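Local coordinates for protein transcription termination factor FttA (Methanosarcina mazei, PDB 2XR1) that probably terminates transcription as a zinc-dependent nuclease that cuts nascent RNA at the polymerase exit channel and then degrades the released RNA from its 5' end, at residues G191-V195 with E606-E610; I211-V215 with L248-V254; T224-Y228 with L256-Y260. All coordinates share one frame; numbering follows the deposited sequence. Where two conformers were deposited one is given.

Contact 1 (G191-V195 with E606-E610); sequences GCKEV and EHGDE. With ZN (zinc ion), chain F.
The loops 191-195 and 606-610 are joined backbone to backbone: His-607 N gives a hydrogen bond to Gly-191 O at 2.9 Å (N-H...O 162°), and Gly-608 N makes a weak one to Glu-194 O at 3.2 Å. The same Glu-194 O also receives a CA-H...O contact from His-607. His-607 sits in left-handed backbone conformation, where the chain leaves strand 602-606, and its CB points away from 191-195. Its ring CG stands anti to the backbone N (chi1 -163°). That carries the ring off to the zinc ion, which NE2 binds at 2.2 Å. On the other ring nitrogen, ND1 is hydrogen-bonded to Thr-382, and this fixes the turn of the ring. Asp-249, His-250 and Asp-355 complete this zinc site.

The contact joins the N-terminal and C-terminal parts of the metallo-beta-lactamase domain. The loop after strand 185-190 belongs to the first, and 606-610 belongs to the part that returns after the beta-CASP insert. His-607 probably corresponds to the motif C histidine of beta-CASP nucleases.

Val-195 lays CG2 against the Gly-608 backbone, 3.9 Å from Gly-608 CA. Its CG1 approaches the His-607 ring obliquely, near CE1. Further out, the aliphatic part of Lys-193 passes Glu-610, with CD 3.8 Å from Glu-610 OE2. Their charged ends do not meet. The lysine chain bends at chi4, and NZ is hydrogen-bonded to Leu-631 O and Thr-632 OG1. The CB of Glu-194 points away from 606-610, and its carboxylate turns back on its own loop. Its OE2 takes Gly-191 N at 3.0 Å on the anti lone pair and has a salt bridge to Arg-197. Asp-609 N-caps helix 610-624 through OD1 to Ala-612 N.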
ATOM      1  N   GLY B 191      13.503   2.030   5.356  1.00 30.96           N
ATOM      2  CA  GLY B 191      14.360   0.983   5.894  1.00 30.44           C
ATOM      3  C   GLY B 191      14.598  -0.174   4.930  1.00 30.79           C
ATOM      4  O   GLY B 191      15.055  -1.255   5.336  1.00 29.14           O
ATOM      5  N   CYS B 192      14.323   0.067   3.648  1.00 32.52           N
ATOM      6  CA  CYS B 192      14.430  -0.970   2.642  1.00 33.37           C
ATOM      7  C   CYS B 192      15.452  -0.573   1.600  1.00 34.67           C
ATOM      8  O   CYS B 192      15.399   0.520   1.030  1.00 36.22           O
ATOM      9  CB  CYS B 192      13.048  -1.280   2.037  1.00 33.11           C
ATOM     10  SG  CYS B 192      11.926  -2.068   3.305  1.00 35.93           S
ATOM     11  N   LYS B 193      16.403  -1.471   1.378  1.00 34.45           N
ATOM     12  CA  LYS B 193      17.530  -1.211   0.468  1.00 36.08           C
ATOM     13  C   LYS B 193      18.307   0.004   0.941  1.00 36.37           C
ATOM     14  O   LYS B 193      18.977   0.666   0.160  1.00 38.57           O
ATOM     15  CB  LYS B 193      17.058  -1.062  -0.979  1.00 37.38           C
ATOM     16  CG  LYS B 193      16.512  -2.350  -1.597  1.00 37.96           C
ATOM     17  CD  LYS B 193      16.023  -2.081  -3.008  1.00 42.68           C
ATOM     18  CE  LYS B 193      15.656  -3.329  -3.807  1.00 44.76           C
ATOM     19  NZ  LYS B 193      14.426  -3.984  -3.306  1.00 45.78           N
ATOM     20  N   GLU B 194      18.197   0.278   2.243  1.00 34.73           N
ATOM     21  CA  GLU B 194      18.927   1.369   2.904  1.00 35.27           C
ATOM     22  C   GLU B 194      19.059   0.999   4.396  1.00 33.63           C
ATOM     23  O   GLU B 194      18.367   0.142   4.916  1.00 31.30           O
ATOM     24  CB  GLU B 194      18.224   2.723   2.730  1.00 35.18           C
ATOM     25  CG  GLU B 194      16.837   2.766   3.372  1.00 34.57           C
ATOM     26  CD  GLU B 194      15.922   3.942   2.936  1.00 36.54           C
ATOM     27  OE1 GLU B 194      16.274   4.801   2.062  1.00 37.73           O
ATOM     28  OE2 GLU B 194      14.810   3.991   3.498  1.00 34.98           O
ATOM     29  N   VAL B 195      20.011   1.619   5.050  1.00 35.02           N
ATOM     30  CA  VAL B 195      20.057   1.642   6.500  1.00 34.72           C
ATOM     31  C   VAL B 195      19.466   2.963   6.846  1.00 35.26           C
ATOM     32  O   VAL B 195      19.787   3.951   6.200  1.00 40.42           O
ATOM     33  CB  VAL B 195      21.493   1.595   7.001  1.00 35.56           C
ATOM     34  CG1 VAL B 195      21.519   1.912   8.422  1.00 36.74           C
ATOM     35  CG2 VAL B 195      22.078   0.190   6.742  1.00 35.04           C
ATOM     36  N   GLU B 606      15.770  -6.367   4.811  1.00 27.74           N
ATOM     37  CA  GLU B 606      15.702  -4.944   4.983  1.00 28.85           C
ATOM     38  C   GLU B 606      16.909  -4.489   5.795  1.00 28.04           C
ATOM     39  O   GLU B 606      17.742  -5.302   6.159  1.00 28.21           O
ATOM     40  CB  GLU B 606      14.391  -4.523   5.668  1.00 28.89           C
ATOM     41  CG  GLU B 606      13.980  -5.319   6.880  1.00 32.50           C
ATOM     42  CD  GLU B 606      14.346  -4.705   8.257  1.00 37.29           C
ATOM     43  OE1 GLU B 606      14.401  -3.449   8.441  1.00 39.56           O
ATOM     44  OE2 GLU B 606      14.528  -5.520   9.213  1.00 41.82           O
ATOM     45  N   HIS B 607      17.041  -3.184   6.017  1.00 27.93           N
ATOM     46  CA  HIS B 607      18.111  -2.645   6.881  1.00 27.46           C
ATOM     47  C   HIS B 607      19.491  -3.116   6.415  1.00 28.48           C
ATOM     48  O   HIS B 607      20.213  -3.791   7.125  1.00 27.93           O
ATOM     49  CB  HIS B 607      17.845  -3.033   8.302  1.00 25.52           C
ATOM     50  CG  HIS B 607      18.596  -2.243   9.309  1.00 24.79           C
ATOM     51  ND1 HIS B 607      19.930  -2.441   9.552  1.00 25.97           N
ATOM     52  CD2 HIS B 607      18.179  -1.330  10.219  1.00 24.44           C
ATOM     53  CE1 HIS B 607      20.317  -1.652  10.540  1.00 26.15           C
ATOM     54  NE2 HIS B 607      19.272  -0.971  10.966  1.00 25.14           N
ATOM     55  N   GLY B 608      19.821  -2.740   5.188  1.00 29.93           N
ATOM     56  CA  GLY B 608      21.148  -2.928   4.640  1.00 31.47           C
ATOM     57  C   GLY B 608      21.254  -2.046   3.426  1.00 33.76           C
ATOM     58  O   GLY B 608      20.245  -1.542   2.953  1.00 34.13           O
ATOM     59  N   ASP B 609      22.453  -1.817   2.906  1.00 35.82           N
ATOM     60  CA  ASP B 609      22.520  -1.123   1.642  1.00 37.93           C
ATOM     61  C   ASP B 609      21.962  -2.060   0.567  1.00 37.97           C
ATOM     62  O   ASP B 609      21.815  -3.251   0.810  1.00 37.66           O
ATOM     63  CB  ASP B 609      23.919  -0.602   1.359  1.00 39.85           C
ATOM     64  CG  ASP B 609      24.979  -1.705   1.237  1.00 44.21           C
ATOM     65  OD1 ASP B 609      24.725  -2.786   0.618  1.00 48.66           O
ATOM     66  OD2 ASP B 609      26.119  -1.445   1.729  1.00 50.23           O
ATOM     67  N   GLU B 610      21.595  -1.521  -0.588  1.00 39.16           N
ATOM     68  CA  GLU B 610      20.875  -2.296  -1.596  1.00 39.81           C
ATOM     69  C   GLU B 610      21.475  -3.664  -1.859  1.00 39.34           C
ATOM     70  O   GLU B 610      20.787  -4.665  -1.721  1.00 39.05           O
ATOM     71  CB  GLU B 610      20.777  -1.546  -2.922  1.00 41.91           C
ATOM     72  CG  GLU B 610      19.822  -2.216  -3.889  1.00 44.17           C
ATOM     73  CD  GLU B 610      19.615  -1.425  -5.151  1.00 50.22           C
ATOM     74  OE1 GLU B 610      20.468  -0.532  -5.463  1.00 54.09           O
ATOM     75  OE2 GLU B 610      18.600  -1.726  -5.828  1.00 52.26           O
TER
HETATM   76 ZN    ZN F1639      19.269  -0.054  12.929  1.00 35.44          ZN

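Contact 2 (I211-V215 with L248-V254); sequences IDCGV and LDHQGLV. With ZN (zinc ion), chain F.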
ATOM      1  N   ILE B 211       5.596  -0.962  12.901  1.00 27.09           N
ATOM      2  CA  ILE B 211       6.807  -1.378  13.550  1.00 26.46           C
ATOM      3  C   ILE B 211       7.909  -0.375  13.194  1.00 27.21           C
ATOM      4  O   ILE B 211       8.270  -0.226  12.027  1.00 27.47           O
ATOM      5  CB  ILE B 211       7.221  -2.801  13.177  1.00 26.29           C
ATOM      6  CG1 ILE B 211       6.180  -3.818  13.664  1.00 26.33           C
ATOM      7  CG2 ILE B 211       8.593  -3.141  13.814  1.00 23.76           C
ATOM      8  CD1 ILE B 211       5.114  -4.283  12.640  1.00 26.22           C
ATOM      9  N   ASP B 212       8.430   0.287  14.229  1.00 27.35           N
ATOM     10  CA  ASP B 212       9.494   1.289  14.136  1.00 28.65           C
ATOM     11  C   ASP B 212       9.052   2.559  13.382  1.00 29.95           C
ATOM     12  O   ASP B 212       8.108   2.548  12.598  1.00 30.90           O
ATOM     13  CB  ASP B 212      10.817   0.705  13.575  1.00 27.57           C
ATOM     14  CG  ASP B 212      11.545  -0.244  14.584  1.00 30.88           C
ATOM     15  OD1 ASP B 212      11.210  -0.167  15.803  1.00 31.25           O
ATOM     16  OD2 ASP B 212      12.469  -1.061  14.174  1.00 33.73           O
ATOM     17  N   CYS B 213       9.729   3.662  13.679  1.00 30.51           N
ATOM     18  CA  CYS B 213       9.617   4.850  12.931  1.00 31.61           C
ATOM     19  C   CYS B 213      10.860   5.696  13.090  1.00 32.29           C
ATOM     20  O   CYS B 213      10.861   6.606  13.896  1.00 33.01           O
ATOM     21  CB  CYS B 213       8.416   5.611  13.382  1.00 32.96           C
ATOM     22  SG  CYS B 213       8.041   6.887  12.200  1.00 37.40           S
ATOM     23  N   GLY B 214      11.899   5.416  12.279  1.00 31.78           N
ATOM     24  CA  GLY B 214      13.237   5.952  12.511  1.00 31.80           C
ATOM     25  C   GLY B 214      13.586   7.245  11.832  1.00 33.42           C
ATOM     26  O   GLY B 214      12.854   7.707  10.976  1.00 34.57           O
ATOM     27  N   VAL B 215      14.718   7.831  12.217  1.00 33.95           N
ATOM     28  CA  VAL B 215      15.310   8.941  11.489  1.00 36.20           C
ATOM     29  C   VAL B 215      16.197   8.388  10.407  1.00 36.31           C
ATOM     30  O   VAL B 215      16.639   7.270  10.504  1.00 34.81           O
ATOM     31  CB  VAL B 215      16.197   9.855  12.381  1.00 37.71           C
ATOM     32  CG1 VAL B 215      15.388  10.517  13.439  1.00 37.85           C
ATOM     33  CG2 VAL B 215      17.324   9.055  13.002  1.00 37.41           C
ATOM     34  N   LEU B 248      18.143   5.539  17.385  1.00 30.78           N
ATOM     35  CA  LEU B 248      17.468   6.628  16.708  1.00 31.73           C
ATOM     36  C   LEU B 248      16.882   6.224  15.358  1.00 31.02           C
ATOM     37  O   LEU B 248      15.772   6.604  15.054  1.00 31.18           O
ATOM     38  CB  LEU B 248      18.378   7.851  16.594  1.00 33.52           C
ATOM     39  CG  LEU B 248      18.212   8.722  17.846  1.00 35.52           C
ATOM     40  CD1 LEU B 248      19.348   9.698  18.010  1.00 39.23           C
ATOM     41  CD2 LEU B 248      16.831   9.418  17.891  1.00 34.43           C
ATOM     42  N   ASP B 249      17.597   5.394  14.595  1.00 30.94           N
ATOM     43  CA  ASP B 249      17.158   4.973  13.269  1.00 29.86           C
ATOM     44  C   ASP B 249      15.984   4.027  13.372  1.00 27.64           C
ATOM     45  O   ASP B 249      15.611   3.474  12.369  1.00 27.09           O
ATOM     46  CB  ASP B 249      18.328   4.348  12.450  1.00 29.99           C
ATOM     47  CG  ASP B 249      18.861   2.996  13.035  1.00 31.16           C
ATOM     48  OD1 ASP B 249      19.292   2.998  14.212  1.00 35.86           O
ATOM     49  OD2 ASP B 249      18.891   1.926  12.348  1.00 28.89           O
ATOM     50  N   HIS B 250      15.451   3.794  14.580  1.00 26.86           N
ATOM     51  CA  HIS B 250      14.230   2.994  14.774  1.00 25.78           C
ATOM     52  C   HIS B 250      13.075   3.618  15.614  1.00 26.62           C
ATOM     53  O   HIS B 250      11.920   3.158  15.525  1.00 26.22           O
ATOM     54  CB  HIS B 250      14.595   1.670  15.412  1.00 24.24           C
ATOM     55  CG  HIS B 250      15.518   0.843  14.579  1.00 23.76           C
ATOM     56  ND1 HIS B 250      15.095  -0.230  13.818  1.00 20.94           N
ATOM     57  CD2 HIS B 250      16.845   0.952  14.373  1.00 24.03           C
ATOM     58  CE1 HIS B 250      16.133  -0.736  13.182  1.00 24.53           C
ATOM     59  NE2 HIS B 250      17.206  -0.036  13.490  1.00 23.94           N
ATOM     60  N   GLN B 251      13.408   4.581  16.480  1.00 27.76           N
ATOM     61  CA  GLN B 251      12.448   5.275  17.340  1.00 28.03           C
ATOM     62  C   GLN B 251      12.445   6.801  17.129  1.00 29.74           C
ATOM     63  O   GLN B 251      11.509   7.503  17.524  1.00 30.55           O
ATOM     64  CB  GLN B 251      12.707   4.956  18.814  1.00 27.84           C
ATOM     65  CG  GLN B 251      14.176   5.163  19.380  1.00 28.29           C
ATOM     66  CD  GLN B 251      14.522   6.610  19.733  1.00 30.45           C
ATOM     67  OE1 GLN B 251      13.692   7.520  19.604  1.00 33.26           O
ATOM     68  NE2 GLN B 251      15.747   6.838  20.178  1.00 31.90           N
ATOM     69  N   GLY B 252      13.473   7.318  16.484  1.00 30.07           N
ATOM     70  CA  GLY B 252      13.678   8.754  16.463  1.00 32.43           C
ATOM     71  C   GLY B 252      12.560   9.661  15.970  1.00 33.24           C
ATOM     72  O   GLY B 252      12.515  10.818  16.333  1.00 34.63           O
ATOM     73  N   LEU B 253      11.676   9.150  15.119  1.00 32.55           N
ATOM     74  CA  LEU B 253      10.555   9.932  14.639  1.00 33.63           C
ATOM     75  C   LEU B 253       9.220   9.468  15.217  1.00 32.30           C
ATOM     76  O   LEU B 253       8.162   9.986  14.845  1.00 33.99           O
ATOM     77  CB  LEU B 253      10.512   9.924  13.126  1.00 34.52           C
ATOM     78  CG  LEU B 253      11.592  10.812  12.467  1.00 37.00           C
ATOM     79  CD1 LEU B 253      11.516  10.643  10.967  1.00 37.68           C
ATOM     80  CD2 LEU B 253      11.441  12.240  12.837  1.00 38.72           C
ATOM     81  N   VAL B 254       9.249   8.587  16.200  1.00 29.81           N
ATOM     82  CA  VAL B 254       8.021   8.237  16.857  1.00 29.01           C
ATOM     83  C   VAL B 254       7.315   9.471  17.430  1.00 32.04           C
ATOM     84  O   VAL B 254       6.096   9.543  17.370  1.00 33.69           O
ATOM     85  CB  VAL B 254       8.219   7.185  17.937  1.00 27.44           C
ATOM     86  CG1 VAL B 254       6.930   7.053  18.855  1.00 24.77           C
ATOM     87  CG2 VAL B 254       8.592   5.870  17.275  1.00 23.72           C
TER
HETATM   88 ZN    ZN F1639      19.269  -0.054  12.929  1.00 35.44          ZN
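His-250, held at its ring edge by Asp-212, binds the zinc ion through NE2 at 2.1 Å. Its neighbour Asp-249 binds the same ion through OD2, also at 2.1 Å. The CB of Asp-249 still touches 211-215. In His-250, CG lies beside the backbone N and anti to the carbonyl carbon (chi1 -61°), which brings ND1 to Asp-212 and NE2 to the metal.

The second shell begins with Asp-212. Its OD2 accepts a hydrogen bond from His-250 ND1 at 2.8 Å, with an N-H...O angle of 163°. The oxygen lies nearly in the ring plane, but the ring meets the carboxylate from above its plane, and the two planes stand 79° apart. Both imidazole nitrogens are therefore engaged, and the ring is fixed in rotation. Asp-212 OD2 has a second partner in Thr-244.

Asp-249 and His-250 end the HxHxDH signature of the metallo-beta-lactamase superfamily, His-245 to His-250 here. Asp-212 directly follows strand 208-211 and probably corresponds to the motif 1 aspartate of the superfamily.

The backbones hold the two parts in place. Cys-213 N binds His-250 O at 2.9 Å, Leu-253 N binds Cys-213 O at 2.9 Å in the carbonyl plane, and Val-215 N binds Leu-248 O at 3.3 Å. Leu-248 O also accepts from Gly-252 N. Gly-214 lies close against the backbone of helix 248-251, its CA giving a CA-H...O contact to Asp-249 O at 3.4 Å.

Apolar groups fill in around these bonds. Val-215 puts CG2 on Leu-248 CB and CG1 on Leu-253 and Gly-252. Cys-213 leans its SG on Leu-253 CB and its CB on Val-254 CG2.

Contact 3 (T224-Y228 with L256-Y260); sequences TPYLY and LLFKY
Leu-227 reaches across to Leu-256 and Leu-257, its CB already directed at the helix that carries them. CG stands beside the backbone N and anti to the carbonyl carbon (chi1 -64°), which sends the branch on toward the helix. Beyond CG both methyls touch. CD1 meets Leu-257 CD2 at 3.9 Å and, less closely, Leu-256 CD2 at 4.3 Å. CD2 meets Leu-257 CD2 at 4.1 Å. The Leu-227 and Leu-257 side chains cross at about a right angle. One methyl of Leu-257 is met by both methyls of Leu-227.

Leu-256 CD2 also comes near Thr-224 CG2, at the margin of van der Waals contact. The polar end of Thr-224 faces its own loop: OG1 is hydrogen-bonded to Pro-225 O at 2.8 Å.

Nearer the surface, Tyr-228 and Tyr-260 bring their hydroxyls together. In one conformer of Tyr-228 the two OH atoms are 2.6 Å apart and hydrogen-bonded, with the rings oblique at 66°. Tyr-228 has a second conformer, so this link is doubtful.

Within the metallo-beta-lactamase domain, the contact joins the long loop between strands 208-211 and 240-242 to helix 254-259, which follows the zinc-binding helix 248-251. Leu-227 also packs on Cys-199 of strand 199-203, and the Tyr-226 backbone bonds to Leu-189 of strand 185-190, while the Tyr-226 ring meets Trp-183 of the second subunit.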
ATOM      1  N   THR B 224      12.575  11.515   6.099  1.00 45.09           N
ATOM      2  CA  THR B 224      11.749  10.743   6.977  1.00 41.36           C
ATOM      3  C   THR B 224      11.238   9.522   6.236  1.00 38.28           C
ATOM      4  O   THR B 224      11.389   9.414   5.037  1.00 38.39           O
ATOM      5  CB  THR B 224      10.540  11.580   7.411  1.00 42.66           C
ATOM      6  OG1 THR B 224       9.686  11.781   6.285  1.00 45.53           O
ATOM      7  CG2 THR B 224      10.971  12.935   7.957  1.00 42.64           C
ATOM      8  N   PRO B 225      10.642   8.581   6.951  1.00 35.23           N
ATOM      9  CA  PRO B 225       9.878   7.568   6.245  1.00 34.17           C
ATOM     10  C   PRO B 225       8.689   8.211   5.493  1.00 35.85           C
ATOM     11  O   PRO B 225       8.340   9.367   5.761  1.00 36.19           O
ATOM     12  CB  PRO B 225       9.376   6.682   7.354  1.00 31.84           C
ATOM     13  CG  PRO B 225      10.279   6.947   8.500  1.00 31.68           C
ATOM     14  CD  PRO B 225      10.734   8.326   8.387  1.00 33.54           C
ATOM     15  N   TYR B 226       8.108   7.476   4.545  1.00 35.81           N
ATOM     16  CA  TYR B 226       6.954   7.979   3.811  1.00 38.36           C
ATOM     17  C   TYR B 226       5.691   7.896   4.683  1.00 38.18           C
ATOM     18  O   TYR B 226       4.838   7.035   4.490  1.00 37.30           O
ATOM     19  CB  TYR B 226       6.755   7.214   2.476  1.00 39.20           C
ATOM     20  CG  TYR B 226       7.892   7.360   1.504  1.00 39.19           C
ATOM     21  CD1 TYR B 226       7.945   8.408   0.649  1.00 43.61           C
ATOM     22  CD2 TYR B 226       8.933   6.459   1.497  1.00 38.75           C
ATOM     23  CE1 TYR B 226       9.032   8.564  -0.221  1.00 46.56           C
ATOM     24  CE2 TYR B 226       9.993   6.599   0.663  1.00 39.50           C
ATOM     25  CZ  TYR B 226      10.045   7.636  -0.183  1.00 43.35           C
ATOM     26  OH  TYR B 226      11.090   7.755  -1.027  1.00 48.06           O
ATOM     27  N   LEU B 227       5.577   8.811   5.637  1.00 39.45           N
ATOM     28  CA  LEU B 227       4.462   8.801   6.569  1.00 39.48           C
ATOM     29  C   LEU B 227       3.193   9.436   5.988  1.00 42.22           C
ATOM     30  O   LEU B 227       2.154   9.341   6.636  1.00 42.86           O
ATOM     31  CB  LEU B 227       4.827   9.522   7.863  1.00 39.17           C
ATOM     32  CG  LEU B 227       5.937   8.914   8.713  1.00 38.53           C
ATOM     33  CD1 LEU B 227       6.263   9.784   9.951  1.00 38.91           C
ATOM     34  CD2 LEU B 227       5.593   7.458   9.118  1.00 35.34           C
ATOM     35  N   TYR B 228       3.237  10.039   4.795  1.00 43.41           N
ATOM     36  CA  TYR B 228       2.127  10.897   4.347  1.00 46.08           C
ATOM     37  C   TYR B 228       1.185  10.166   3.358  1.00 46.06           C
ATOM     38  O   TYR B 228       0.342  10.787   2.719  1.00 49.37           O
ATOM     39  CB  TYR B 228       2.675  12.244   3.818  0.50 49.12           C
ATOM     40  CG  TYR B 228       3.616  12.889   4.838  0.50 50.63           C
ATOM     41  CD1 TYR B 228       4.954  12.503   4.913  0.50 51.04           C
ATOM     42  CD2 TYR B 228       3.154  13.824   5.772  0.50 52.80           C
ATOM     43  CE1 TYR B 228       5.812  13.051   5.857  0.50 50.77           C
ATOM     44  CE2 TYR B 228       4.012  14.377   6.724  0.50 52.76           C
ATOM     45  CZ  TYR B 228       5.336  13.983   6.759  0.50 51.57           C
ATOM     46  OH  TYR B 228       6.206  14.509   7.684  0.50 49.75           O
ATOM     47  N   LEU B 256       7.201  12.294  16.039  1.00 38.01           N
ATOM     48  CA  LEU B 256       6.592  13.017  14.922  1.00 39.96           C
ATOM     49  C   LEU B 256       5.190  12.465  14.658  1.00 40.18           C
ATOM     50  O   LEU B 256       4.284  13.193  14.276  1.00 40.78           O
ATOM     51  CB  LEU B 256       7.453  12.852  13.665  1.00 39.84           C
ATOM     52  CG  LEU B 256       7.154  13.695  12.427  1.00 41.08           C
ATOM     53  CD1 LEU B 256       7.155  15.160  12.737  1.00 42.48           C
ATOM     54  CD2 LEU B 256       8.161  13.402  11.398  1.00 37.33           C
ATOM     55  N   LEU B 257       5.020  11.149  14.865  1.00 38.81           N
ATOM     56  CA  LEU B 257       3.687  10.529  14.780  1.00 38.98           C
ATOM     57  C   LEU B 257       2.715  11.242  15.699  1.00 40.90           C
ATOM     58  O   LEU B 257       1.597  11.562  15.299  1.00 42.79           O
ATOM     59  CB  LEU B 257       3.721   9.047  15.140  1.00 36.62           C
ATOM     60  CG  LEU B 257       4.557   8.189  14.184  1.00 35.37           C
ATOM     61  CD1 LEU B 257       4.672   6.735  14.611  1.00 30.26           C
ATOM     62  CD2 LEU B 257       3.996   8.270  12.775  1.00 35.40           C
ATOM     63  N   PHE B 258       3.143  11.523  16.918  1.00 41.06           N
ATOM     64  CA  PHE B 258       2.272  12.236  17.853  1.00 43.07           C
ATOM     65  C   PHE B 258       2.020  13.696  17.417  1.00 46.24           C
ATOM     66  O   PHE B 258       0.906  14.218  17.528  1.00 47.89           O
ATOM     67  CB  PHE B 258       2.834  12.123  19.267  1.00 42.51           C
ATOM     68  CG  PHE B 258       2.650  10.769  19.857  1.00 39.84           C
ATOM     69  CD1 PHE B 258       1.455  10.411  20.426  1.00 40.36           C
ATOM     70  CD2 PHE B 258       3.641   9.855  19.807  1.00 36.81           C
ATOM     71  CE1 PHE B 258       1.283   9.189  20.949  1.00 37.80           C
ATOM     72  CE2 PHE B 258       3.459   8.600  20.331  1.00 35.88           C
ATOM     73  CZ  PHE B 258       2.285   8.270  20.889  1.00 36.29           C
ATOM     74  N   LYS B 259       3.052  14.340  16.897  1.00 47.07           N
ATOM     75  CA  LYS B 259       2.898  15.690  16.417  1.00 50.60           C
ATOM     76  C   LYS B 259       1.795  15.754  15.368  1.00 51.60           C
ATOM     77  O   LYS B 259       1.061  16.729  15.286  1.00 54.57           O
ATOM     78  CB  LYS B 259       4.199  16.191  15.813  1.00 51.09           C
ATOM     79  CG  LYS B 259       4.146  17.641  15.362  1.00 54.75           C
ATOM     80  CD  LYS B 259       5.530  18.120  14.878  1.00 56.13           C
ATOM     81  CE  LYS B 259       5.496  19.508  14.243  1.00 59.67           C
ATOM     82  NZ  LYS B 259       6.813  20.175  14.501  1.00 61.29           N
ATOM     83  N   TYR B 260       1.698  14.707  14.573  1.00 49.73           N
ATOM     84  CA  TYR B 260       0.737  14.617  13.496  1.00 50.65           C
ATOM     85  C   TYR B 260      -0.577  13.950  13.891  1.00 50.24           C
ATOM     86  O   TYR B 260      -1.344  13.559  13.006  1.00 51.02           O
ATOM     87  CB  TYR B 260       1.355  13.809  12.335  1.00 48.97           C
ATOM     88  CG  TYR B 260       2.486  14.484  11.592  1.00 50.92           C
ATOM     89  CD1 TYR B 260       2.602  15.882  11.527  1.00 56.60           C
ATOM     90  CD2 TYR B 260       3.424  13.724  10.920  1.00 50.41           C
ATOM     91  CE1 TYR B 260       3.640  16.480  10.841  1.00 59.50           C
ATOM     92  CE2 TYR B 260       4.460  14.302  10.235  1.00 53.17           C
ATOM     93  CZ  TYR B 260       4.577  15.667  10.201  1.00 58.71           C
ATOM     94  OH  TYR B 260       5.619  16.221   9.496  1.00 64.19           O
TER

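Overall arrangement
Contact 2 is the buried one, while contacts 1 and 3 are partly buried and each reaches the surface. Contacts 1 and 2 supply ligands to one zinc ion, His-607 from one and Asp-249 and His-250 from the other, although contact 1 bridges 410 residues and contact 2 only 32. Contacts 2 and 3 share the loop after strand 208-211, and their other halves lie on consecutive helices. They touch through Leu-253 on Thr-224 and Pro-225, and through Cys-213 on Leu-227. Chemistry changes with place. Backbone bonds and metal ligands prevail in contacts 1 and 2, whereas contact 3, away from the metals, relies on leucine and tyrosine side chains.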